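Local coordinates for mannitol dehydrogenase (Helicobacter pylori, PDB 3TWO), which probably reduces cinnamaldehydes to the matching alcohols, and the reverse, with NADP(H) as cofactor and a zinc ion in the active site, at residues I34-A39 / G131-I136; G83-V88 / I144-N149; P313-I318 / R338-M343. All coordinates share one frame; numbering follows the deposited sequence.

How the contacts relate
All three contacts belong to one mixed sheet. Strand 31-40 lies in contact 1, where it pairs with the run into strand 135-139. It meets contact 2 through Ile34, whose CD1 lies 3.5 Å from Val88 CG2, and through strand 65-73, which pairs with both 31-40 and 85-88; the two centres are 13 Å apart. Strand 338-342 of contact 3 adds to strand 31-40 in antiparallel sense, with Ala39 O 2.7 Å from Ile341 N, a probable hydrogen bond. Contacts 2 and 3 do not touch, their nearest atoms being about 11 Å apart. Contact 3 reaches the cofactor through Arg338, whose side chain touches Cys42, a ligand of the zinc ion held also by His64 and Cys160.

Contact 1 (I34-A39 / G131-I136); sequences IDILYA and GYSNNI
Ile36 lies against the turn that leads into strand 135-139, and its side chain meets mostly backbone there. CD1 is the reaching atom: it sits 3.5 Å from Ser133 O and 4.1 Å from Ile136 CB, while CG2 approaches Ser133 O as well. With CG1 set opposite the carbonyl carbon (chi1 -65°) and the chain extended beyond it, CD1 ends close to both Ser133 OG and Asn135 O, which lie on the same side of it. On the same strand Ala39 CB comes 3.4 Å from Gly131 O and lies at the edge of the Tyr132 ring, near its plane. Ile34 CB packs on Ile136 CG2.

Backbone bonds hold the two segments beside each other. Ile34 and Ile136 form an antiparallel hydrogen-bonded pair, Ile34 N giving a nearly straight bond to Ile136 O (2.8 Å) and Ile136 N a more bent one to Ile34 O. Ile36 N then reaches Asn134 O at 3.0 Å, standing 53° out of that carbonyl's plane; residues 131-134 are loop.

Farther out, Ser133 OG is hydrogen-bonded to Gly130 O and Arg24 NH2. The amide of Asn135 is held at both ends, OD1 by Ser5 OG and ND2 by Gln4 O, and Tyr132 OH pairs with Tyr327 OH. Tyr132 itself centres an inverse gamma turn. Across the contact, then, the grip is backbone bonding plus aliphatic packing, while the polar ends of Tyr132, Ser133 and Asn135 bond to residues outside the two segments, which probably helps to hold the turn in place.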
loop_
_atom_site.group_PDB
_atom_site.type_symbol
_atom_site.label_atom_id
_atom_site.label_comp_id
_atom_site.label_asym_id
_atom_site.label_seq_id
_atom_site.Cartn_x
_atom_site.Cartn_y
_atom_site.Cartn_z
ATOM N N ILE B 34 -31.963 1.198 -23.674
ATOM C CA ILE B 34 -31.013 1.988 -24.402
ATOM C C ILE B 34 -30.660 1.251 -25.661
ATOM O O ILE B 34 -30.303 0.062 -25.614
ATOM C CB ILE B 34 -29.753 2.187 -23.541
ATOM C CG1 ILE B 34 -30.090 3.058 -22.296
ATOM C CG2 ILE B 34 -28.607 2.734 -24.414
ATOM C CD1 ILE B 34 -29.005 3.088 -21.178
ATOM N N ASP B 35 -30.774 1.938 -26.790
ATOM C CA ASP B 35 -30.198 1.472 -28.043
ATOM C C ASP B 35 -28.719 1.843 -28.041
ATOM O O ASP B 35 -28.389 3.017 -27.921
ATOM C CB ASP B 35 -30.836 2.177 -29.259
ATOM C CG ASP B 35 -31.899 1.343 -29.919
ATOM O OD1 ASP B 35 -32.557 0.523 -29.242
ATOM O OD2 ASP B 35 -32.089 1.516 -31.149
ATOM N N ILE B 36 -27.857 0.860 -28.230
ATOM C CA ILE B 36 -26.409 1.058 -28.126
ATOM C C ILE B 36 -25.809 1.502 -29.471
ATOM O O ILE B 36 -25.986 0.830 -30.493
ATOM C CB ILE B 36 -25.734 -0.203 -27.629
ATOM C CG1 ILE B 36 -26.180 -0.505 -26.190
ATOM C CG2 ILE B 36 -24.192 -0.083 -27.694
ATOM C CD1 ILE B 36 -25.574 -1.803 -25.621
ATOM N N LEU B 37 -25.130 2.647 -29.473
ATOM C CA LEU B 37 -24.546 3.215 -30.708
ATOM C C LEU B 37 -23.051 2.865 -30.776
ATOM O O LEU B 37 -22.545 2.405 -31.823
ATOM C CB LEU B 37 -24.804 4.750 -30.816
ATOM C CG LEU B 37 -26.255 5.327 -30.901
ATOM C CD1 LEU B 37 -26.233 6.688 -31.597
ATOM C CD2 LEU B 37 -27.153 4.495 -31.673
ATOM N N TYR B 38 -22.342 3.034 -29.669
ATOM C CA TYR B 38 -20.904 2.739 -29.611
ATOM C C TYR B 38 -20.538 1.925 -28.381
ATOM O O TYR B 38 -21.103 2.150 -27.288
ATOM C CB TYR B 38 -20.074 4.019 -29.655
ATOM C CG TYR B 38 -20.358 4.810 -30.943
ATOM C CD1 TYR B 38 -21.318 5.853 -30.958
ATOM C CD2 TYR B 38 -19.724 4.459 -32.158
ATOM C CE1 TYR B 38 -21.627 6.585 -32.164
ATOM C CE2 TYR B 38 -20.011 5.169 -33.373
ATOM C CZ TYR B 38 -20.981 6.217 -33.344
ATOM O OH TYR B 38 -21.250 6.908 -34.475
ATOM N N ALA B 39 -19.630 0.941 -28.587
ATOM C CA ALA B 39 -19.186 0.079 -27.508
ATOM C C ALA B 39 -17.667 0.036 -27.523
ATOM O O ALA B 39 -17.067 -0.477 -28.480
ATOM C CB ALA B 39 -19.768 -1.305 -27.630
ATOM N N GLY B 131 -22.038 -4.834 -23.368
ATOM C CA GLY B 131 -22.239 -3.790 -24.325
ATOM C C GLY B 131 -21.931 -4.132 -25.762
ATOM O O GLY B 131 -22.257 -3.317 -26.638
ATOM N N TYR B 132 -21.347 -5.325 -26.054
ATOM C CA TYR B 132 -21.173 -5.724 -27.488
ATOM C C TYR B 132 -22.504 -6.195 -28.081
ATOM O O TYR B 132 -22.618 -7.322 -28.519
ATOM C CB TYR B 132 -20.135 -6.864 -27.724
ATOM C CG TYR B 132 -18.726 -6.680 -27.224
ATOM C CD1 TYR B 132 -18.240 -5.423 -26.771
ATOM C CD2 TYR B 132 -17.861 -7.754 -27.220
ATOM C CE1 TYR B 132 -16.899 -5.282 -26.288
ATOM C CE2 TYR B 132 -16.474 -7.601 -26.777
ATOM C CZ TYR B 132 -16.029 -6.384 -26.299
ATOM O OH TYR B 132 -14.725 -6.282 -25.800
ATOM N N SER B 133 -23.526 -5.356 -28.044
ATOM C CA SER B 133 -24.884 -5.794 -28.372
ATOM C C SER B 133 -25.675 -4.564 -28.800
ATOM O O SER B 133 -25.182 -3.427 -28.651
ATOM C CB SER B 133 -25.531 -6.440 -27.141
ATOM O OG SER B 133 -25.752 -5.505 -26.088
ATOM N N ASN B 134 -26.916 -4.764 -29.263
ATOM C CA ASN B 134 -27.656 -3.664 -29.864
ATOM C C ASN B 134 -28.463 -2.860 -28.859
ATOM O O ASN B 134 -28.938 -1.776 -29.180
ATOM C CB ASN B 134 -28.550 -4.144 -31.042
ATOM C CG ASN B 134 -29.647 -5.135 -30.613
ATOM O OD1 ASN B 134 -30.661 -5.321 -31.319
ATOM N ND2 ASN B 134 -29.452 -5.786 -29.502
ATOM N N ASN B 135 -28.649 -3.399 -27.649
ATOM C CA ASN B 135 -29.415 -2.670 -26.657
ATOM C C ASN B 135 -29.064 -3.178 -25.274
ATOM O O ASN B 135 -28.376 -4.200 -25.159
ATOM C CB ASN B 135 -30.950 -2.787 -26.944
ATOM C CG ASN B 135 -31.471 -4.208 -26.816
ATOM O OD1 ASN B 135 -31.056 -4.966 -25.933
ATOM N ND2 ASN B 135 -32.436 -4.575 -27.680
ATOM N N ILE B 136 -29.561 -2.492 -24.245
ATOM C CA ILE B 136 -29.318 -2.881 -22.866
ATOM C C ILE B 136 -30.436 -2.235 -22.037
ATOM O O ILE B 136 -30.972 -1.142 -22.427
ATOM C CB ILE B 136 -27.895 -2.484 -22.359
ATOM C CG1 ILE B 136 -27.557 -3.237 -21.068
ATOM C CG2 ILE B 136 -27.745 -0.975 -22.154
ATOM C CD1 ILE B 136 -26.148 -3.068 -20.602
#

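Contact 2 (G83-V88 / I144-N149); sequences GDVVGV and ISVDKN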
loop_
_atom_site.group_PDB
_atom_site.type_symbol
_atom_site.label_atom_id
_atom_site.label_comp_id
_atom_site.label_asym_id
_atom_site.label_seq_id
_atom_site.Cartn_x
_atom_site.Cartn_y
_atom_site.Cartn_z
ATOM N N GLY B 83 -35.157 9.637 -26.413
ATOM C CA GLY B 83 -34.300 10.573 -27.146
ATOM C C GLY B 83 -33.042 11.010 -26.409
ATOM O O GLY B 83 -32.060 11.410 -27.068
ATOM N N ASP B 84 -33.034 10.926 -25.068
ATOM C CA ASP B 84 -31.799 11.319 -24.305
ATOM C C ASP B 84 -30.554 10.543 -24.709
ATOM O O ASP B 84 -30.600 9.301 -24.928
ATOM C CB ASP B 84 -31.944 11.140 -22.786
ATOM C CG ASP B 84 -32.790 12.221 -22.140
ATOM O OD1 ASP B 84 -33.206 13.179 -22.824
ATOM O OD2 ASP B 84 -33.084 12.084 -20.932
ATOM N N VAL B 85 -29.432 11.252 -24.748
ATOM C CA VAL B 85 -28.151 10.611 -25.048
ATOM C C VAL B 85 -27.443 10.227 -23.741
ATOM O O VAL B 85 -27.287 11.051 -22.839
ATOM C CB VAL B 85 -27.256 11.494 -25.998
ATOM C CG1 VAL B 85 -26.061 10.684 -26.401
ATOM C CG2 VAL B 85 -28.040 11.921 -27.290
ATOM N N VAL B 86 -27.002 8.970 -23.635
ATOM C CA VAL B 86 -26.591 8.450 -22.366
ATOM C C VAL B 86 -25.430 7.491 -22.422
ATOM O O VAL B 86 -25.118 6.950 -23.456
ATOM C CB VAL B 86 -27.791 7.687 -21.675
ATOM C CG1 VAL B 86 -28.908 8.637 -21.328
ATOM C CG2 VAL B 86 -28.315 6.593 -22.578
ATOM N N GLY B 87 -24.819 7.198 -21.276
ATOM C CA GLY B 87 -23.783 6.173 -21.252
ATOM C C GLY B 87 -24.020 5.193 -20.140
ATOM O O GLY B 87 -24.707 5.517 -19.133
ATOM N N VAL B 88 -23.476 3.978 -20.319
ATOM C CA VAL B 88 -23.479 2.948 -19.290
ATOM C C VAL B 88 -22.047 2.435 -19.090
ATOM O O VAL B 88 -21.295 2.236 -20.083
ATOM C CB VAL B 88 -24.459 1.783 -19.650
ATOM C CG1 VAL B 88 -24.456 0.676 -18.579
ATOM C CG2 VAL B 88 -25.857 2.349 -19.858
ATOM N N ILE B 144 -25.642 7.219 -17.164
ATOM C CA ILE B 144 -24.950 8.501 -17.149
ATOM C C ILE B 144 -25.585 9.409 -18.211
ATOM O O ILE B 144 -25.810 8.960 -19.339
ATOM C CB ILE B 144 -23.414 8.269 -17.445
ATOM C CG1 ILE B 144 -22.854 7.199 -16.444
ATOM C CG2 ILE B 144 -22.617 9.629 -17.569
ATOM C CD1 ILE B 144 -23.186 7.479 -14.957
ATOM N N SER B 145 -25.833 10.674 -17.878
ATOM C CA SER B 145 -26.383 11.606 -18.836
ATOM C C SER B 145 -25.265 12.217 -19.710
ATOM O O SER B 145 -24.206 12.581 -19.212
ATOM C CB SER B 145 -27.090 12.707 -18.080
ATOM O OG SER B 145 -27.303 13.735 -18.953
ATOM N N VAL B 146 -25.478 12.275 -21.019
ATOM C CA VAL B 146 -24.402 12.718 -21.932
ATOM C C VAL B 146 -24.936 13.863 -22.793
ATOM O O VAL B 146 -26.068 13.763 -23.317
ATOM C CB VAL B 146 -23.948 11.583 -22.860
ATOM C CG1 VAL B 146 -23.035 12.117 -23.982
ATOM C CG2 VAL B 146 -23.249 10.462 -22.038
ATOM N N ASP B 147 -24.154 14.942 -22.927
ATOM C CA ASP B 147 -24.550 16.090 -23.771
ATOM C C ASP B 147 -24.892 15.637 -25.186
ATOM O O ASP B 147 -24.095 14.965 -25.802
ATOM C CB ASP B 147 -23.368 17.049 -23.900
ATOM C CG ASP B 147 -23.776 18.351 -24.508
ATOM O OD1 ASP B 147 -24.165 18.437 -25.696
ATOM O OD2 ASP B 147 -23.772 19.304 -23.742
ATOM N N LYS B 148 -26.034 16.034 -25.717
ATOM C CA LYS B 148 -26.479 15.607 -27.054
ATOM C C LYS B 148 -25.551 15.982 -28.242
ATOM O O LYS B 148 -25.631 15.361 -29.326
ATOM C CB LYS B 148 -27.917 16.063 -27.316
ATOM C CG LYS B 148 -28.180 17.534 -26.988
ATOM C CD LYS B 148 -29.259 18.193 -27.884
ATOM C CE LYS B 148 -29.409 19.686 -27.558
ATOM N NZ LYS B 148 -30.853 20.050 -27.337
ATOM N N ASN B 149 -24.670 16.972 -28.058
ATOM C CA ASN B 149 -23.689 17.307 -29.113
ATOM C C ASN B 149 -22.282 16.711 -28.953
ATOM O O ASN B 149 -21.450 16.887 -29.819
ATOM C CB ASN B 149 -23.591 18.812 -29.323
ATOM C CG ASN B 149 -24.854 19.380 -29.943
ATOM O OD1 ASN B 149 -25.604 20.080 -29.264
ATOM N ND2 ASN B 149 -25.115 19.060 -31.232
#
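Val85 spreads its two methyls over Val146 and Lys148: CG1 meets Val146 CG1 at 4.1 Å, and CG2 rests 4.0 Å from Lys148 CA. The Val85 and Lys148 side chains cross at about a right angle, with Lys148 CB the part that touches. The other methyl of Val146 lies against the Val86-Gly87 backbone. Its CG1 stands opposite the backbone N (chi1 169°), which leaves CG2 to pack there, 3.7 Å from Gly87 N.

Gly87 and Ile144 form the hydrogen-bonded antiparallel pair. Ile144 N donates to Gly87 O in that carbonyl's plane, whereas Gly87 N meets Ile144 O from a direction tilted 20° off its plane. A third bond, Val146 N to Val85 O (2.8 Å), is more bent. Beyond it, Asp147 OD1 accepts from Asn149 N in an Asx turn, using its anti lone pair.

Helix 296-308 packs on Ile144 and Val146, and Leu152 of helix 152-155 touches both Val85 and Val146. Strand 85-88 also bonds to strand 65-73, so this short antiparallel pairing adds strand 144-145 beside it in the mixed sheet of the GroES-like domain of a zinc-dependent alcohol dehydrogenase.

Contact 3 (P313-I318 / R338-M343); sequences PEIDLI and RYVIDM. With NDP (NADPH dihydro-nicotinamide-adenine-dinucleotide phosphate), chain F.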
loop_
_atom_site.group_PDB
_atom_site.type_symbol
_atom_site.label_atom_id
_atom_site.label_comp_id
_atom_site.label_asym_id
_atom_site.label_seq_id
_atom_site.Cartn_x
_atom_site.Cartn_y
_atom_site.Cartn_z
ATOM N N PRO B 313 -10.785 10.065 -25.187
ATOM C CA PRO B 313 -9.897 8.980 -25.686
ATOM C C PRO B 313 -9.597 9.087 -27.172
ATOM O O PRO B 313 -10.405 9.612 -28.001
ATOM C CB PRO B 313 -10.713 7.698 -25.446
ATOM C CG PRO B 313 -12.176 8.197 -25.342
ATOM C CD PRO B 313 -12.054 9.542 -24.628
ATOM N N GLU B 314 -8.423 8.604 -27.500
ATOM C CA GLU B 314 -7.968 8.359 -28.863
ATOM C C GLU B 314 -8.586 7.011 -29.249
ATOM O O GLU B 314 -8.319 5.977 -28.609
ATOM C CB GLU B 314 -6.453 8.173 -28.823
ATOM C CG GLU B 314 -5.696 9.354 -28.311
ATOM C CD GLU B 314 -5.834 10.469 -29.281
ATOM O OE1 GLU B 314 -5.537 10.195 -30.476
ATOM O OE2 GLU B 314 -6.276 11.578 -28.881
ATOM N N ILE B 315 -9.409 7.004 -30.275
ATOM C CA ILE B 315 -10.140 5.776 -30.593
ATOM C C ILE B 315 -9.938 5.417 -32.034
ATOM O O ILE B 315 -9.626 6.284 -32.867
ATOM C CB ILE B 315 -11.661 5.880 -30.310
ATOM C CG1 ILE B 315 -12.289 6.934 -31.240
ATOM C CG2 ILE B 315 -11.891 6.356 -28.881
ATOM C CD1 ILE B 315 -13.351 6.387 -32.068
ATOM N N ASP B 316 -10.110 4.122 -32.297
ATOM C CA ASP B 316 -10.174 3.582 -33.629
ATOM C C ASP B 316 -11.491 2.811 -33.770
ATOM O O ASP B 316 -11.696 1.839 -33.063
ATOM C CB ASP B 316 -8.987 2.624 -33.843
ATOM C CG ASP B 316 -7.649 3.363 -33.984
ATOM O OD1 ASP B 316 -6.723 3.140 -33.140
ATOM O OD2 ASP B 316 -7.501 4.202 -34.927
ATOM N N LEU B 317 -12.321 3.231 -34.714
ATOM C CA LEU B 317 -13.631 2.654 -34.975
ATOM C C LEU B 317 -13.550 1.362 -35.749
ATOM O O LEU B 317 -13.008 1.337 -36.821
ATOM C CB LEU B 317 -14.458 3.574 -35.893
ATOM C CG LEU B 317 -15.251 4.678 -35.236
ATOM C CD1 LEU B 317 -16.077 5.448 -36.342
ATOM C CD2 LEU B 317 -16.154 4.082 -34.160
ATOM N N ILE B 318 -14.160 0.327 -35.226
ATOM C CA ILE B 318 -14.228 -0.961 -35.888
ATOM C C ILE B 318 -15.660 -1.505 -35.871
ATOM O O ILE B 318 -16.611 -0.818 -35.360
ATOM C CB ILE B 318 -13.252 -1.949 -35.231
ATOM C CG1 ILE B 318 -13.590 -2.227 -33.764
ATOM C CG2 ILE B 318 -11.758 -1.459 -35.402
ATOM C CD1 ILE B 318 -12.724 -3.433 -33.194
ATOM N N ARG B 338 -7.745 3.141 -27.737
ATOM C CA ARG B 338 -9.015 2.412 -27.602
ATOM C C ARG B 338 -9.538 2.004 -28.960
ATOM O O ARG B 338 -9.484 2.819 -29.915
ATOM C CB ARG B 338 -10.077 3.244 -26.830
ATOM C CG ARG B 338 -10.086 2.951 -25.315
ATOM C CD ARG B 338 -10.895 1.672 -25.041
ATOM N NE ARG B 338 -11.115 1.400 -23.628
ATOM C CZ ARG B 338 -10.255 0.772 -22.826
ATOM N NH1 ARG B 338 -9.042 0.440 -23.268
ATOM N NH2 ARG B 338 -10.588 0.556 -21.559
ATOM N N TYR B 339 -10.060 0.772 -29.043
ATOM C CA TYR B 339 -10.977 0.356 -30.147
ATOM C C TYR B 339 -12.421 0.621 -29.733
ATOM O O TYR B 339 -12.798 0.429 -28.536
ATOM C CB TYR B 339 -10.846 -1.137 -30.494
ATOM C CG TYR B 339 -9.520 -1.504 -31.148
ATOM C CD1 TYR B 339 -8.495 -2.127 -30.402
ATOM C CD2 TYR B 339 -9.270 -1.197 -32.489
ATOM C CE1 TYR B 339 -7.276 -2.468 -31.008
ATOM C CE2 TYR B 339 -8.060 -1.514 -33.100
ATOM C CZ TYR B 339 -7.084 -2.150 -32.365
ATOM O OH TYR B 339 -5.898 -2.445 -32.964
ATOM N N VAL B 340 -13.225 1.095 -30.694
ATOM C CA VAL B 340 -14.629 1.309 -30.411
ATOM C C VAL B 340 -15.487 0.683 -31.515
ATOM O O VAL B 340 -15.223 0.903 -32.721
ATOM C CB VAL B 340 -14.971 2.768 -30.267
ATOM C CG1 VAL B 340 -16.484 2.893 -30.199
ATOM C CG2 VAL B 340 -14.300 3.384 -29.014
ATOM N N ILE B 341 -16.490 -0.102 -31.108
ATOM C CA ILE B 341 -17.345 -0.794 -32.086
ATOM C C ILE B 341 -18.499 0.093 -32.499
ATOM O O ILE B 341 -19.214 0.637 -31.669
ATOM C CB ILE B 341 -17.915 -2.128 -31.568
ATOM C CG1 ILE B 341 -16.786 -3.086 -31.103
ATOM C CG2 ILE B 341 -18.794 -2.779 -32.668
ATOM C CD1 ILE B 341 -17.279 -4.210 -30.222
ATOM N N ASP B 342 -18.672 0.242 -33.796
ATOM C CA ASP B 342 -19.787 1.019 -34.279
ATOM C C ASP B 342 -20.960 0.034 -34.411
ATOM O O ASP B 342 -21.037 -0.772 -35.353
ATOM C CB ASP B 342 -19.364 1.761 -35.565
ATOM C CG ASP B 342 -20.524 2.374 -36.305
ATOM O OD1 ASP B 342 -21.688 2.057 -36.023
ATOM O OD2 ASP B 342 -20.232 3.147 -37.212
ATOM N N MET B 343 -21.811 0.048 -33.384
ATOM C CA MET B 343 -22.812 -0.971 -33.228
ATOM C C MET B 343 -23.930 -0.916 -34.273
ATOM O O MET B 343 -24.359 -1.972 -34.779
ATOM C CB MET B 343 -23.395 -0.997 -31.812
ATOM C CG MET B 343 -24.036 -2.315 -31.487
ATOM S SD MET B 343 -22.783 -3.631 -31.336
ATOM C CE MET B 343 -21.468 -2.773 -30.548
HETATM P PA NDP F . -4.952 -1.929 -22.996
HETATM O O1A NDP F . -4.122 -3.034 -23.501
HETATM O O2A NDP F . -5.289 -0.596 -23.765
HETATM O O5B NDP F . -3.615 -1.136 -22.504
HETATM C C5B NDP F . -2.498 -1.826 -21.726
HETATM C C4B NDP F . -1.202 -1.078 -22.014
HETATM O O4B NDP F . -0.041 -1.433 -21.153
HETATM C C3B NDP F . -0.791 -1.342 -23.481
HETATM O O3B NDP F . -0.443 -0.040 -24.086
HETATM C C2B NDP F . 0.466 -2.240 -23.321
HETATM O O2B NDP F . 1.316 -1.950 -24.446
HETATM C C1B NDP F . 1.126 -1.652 -22.051
HETATM N N9A NDP F . 1.889 -2.650 -21.267
HETATM C C8A NDP F . 1.600 -3.969 -21.186
HETATM N N7A NDP F . 2.474 -4.501 -20.347
HETATM C C5A NDP F . 3.294 -3.550 -19.908
HETATM C C6A NDP F . 4.367 -3.542 -19.036
HETATM N N6A NDP F . 4.835 -4.671 -18.401
HETATM N N1A NDP F . 4.967 -2.372 -18.845
HETATM C C2A NDP F . 4.571 -1.250 -19.404
HETATM N N3A NDP F . 3.547 -1.224 -20.223
HETATM C C4A NDP F . 2.910 -2.376 -20.494
HETATM O O3 NDP F . -5.459 -2.018 -21.504
HETATM P PN NDP F . -6.497 -1.116 -20.840
HETATM O O1N NDP F . -6.007 0.272 -20.673
HETATM O O2N NDP F . -7.949 -1.263 -21.366
HETATM O O5D NDP F . -6.579 -1.794 -19.422
HETATM C C5D NDP F . -5.282 -2.036 -18.688
HETATM C C4D NDP F . -5.535 -2.929 -17.402
HETATM O O4D NDP F . -6.436 -2.114 -16.628
HETATM C C3D NDP F . -6.244 -4.290 -17.643
HETATM O O3D NDP F . -5.651 -5.277 -16.754
HETATM C C2D NDP F . -7.708 -3.938 -17.291
HETATM O O2D NDP F . -8.377 -5.061 -16.832
HETATM C C1D NDP F . -7.480 -2.977 -16.102
HETATM N N1N NDP F . -8.683 -2.163 -15.720
HETATM C C2N NDP F . -8.950 -1.982 -14.345
HETATM C C3N NDP F . -10.044 -1.240 -13.931
HETATM C C7N NDP F . -10.249 -0.993 -12.438
HETATM O O7N NDP F . -9.298 -1.085 -11.644
HETATM N N7N NDP F . -11.412 -0.434 -12.123
HETATM C C4N NDP F . -10.921 -0.697 -14.900
HETATM C C5N NDP F . -10.645 -0.837 -16.291
HETATM C C6N NDP F . -9.552 -1.569 -16.707
HETATM P P2B NDP F . 2.087 -3.049 -25.247
HETATM O O1X NDP F . 1.736 -2.712 -26.813
HETATM O O2X NDP F . 3.502 -3.051 -24.861
HETATM O O3X NDP F . 1.385 -4.442 -24.942
#
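Ile315 and Val340 lie obliquely across each other on one face of the parallel pair, CG2 to CG2 at 3.8 Å; Leu317 follows, its CD2 settling on Val340 CG1 and Val340 O. On the other face Ile318 sets CG2 3.8 Å from Tyr339 CD2, oblique to the ring, and its CD1 rests near Tyr339 CB. The ring's hydroxyl is bonded to Asn329 ND2.

Arg338 starts beside Ile315, its CB 4.1 Å from Ile315 CG2 and the two side chains crossing at about a right angle, and then leaves the pair. A bend at chi2 (-81°) carries its guanidinium to the nicotinamide-side phosphate of NADPH, where NH1 donates to O2N at 2.8 Å and NH2 adds a weak bond to the same oxygen. NE forms a salt bridge with Glu65 OE1, which helps position the guanidinium for the phosphate.

Five backbone bonds alternate along the pair, from Arg338 N to Glu314 O (3.0 Å) through to Asp342 N on Ile318 O. Asp342 ends the strand as N-cap of helix 343-346, its OD1 accepting from Lys345 N. Helix 323-331 makes the beta-alpha-beta crossover between the strands and packs on Ile318 and Tyr339, while strand 31-40 flanks strand 338-342, with Tyr38 against Leu317 and Val340.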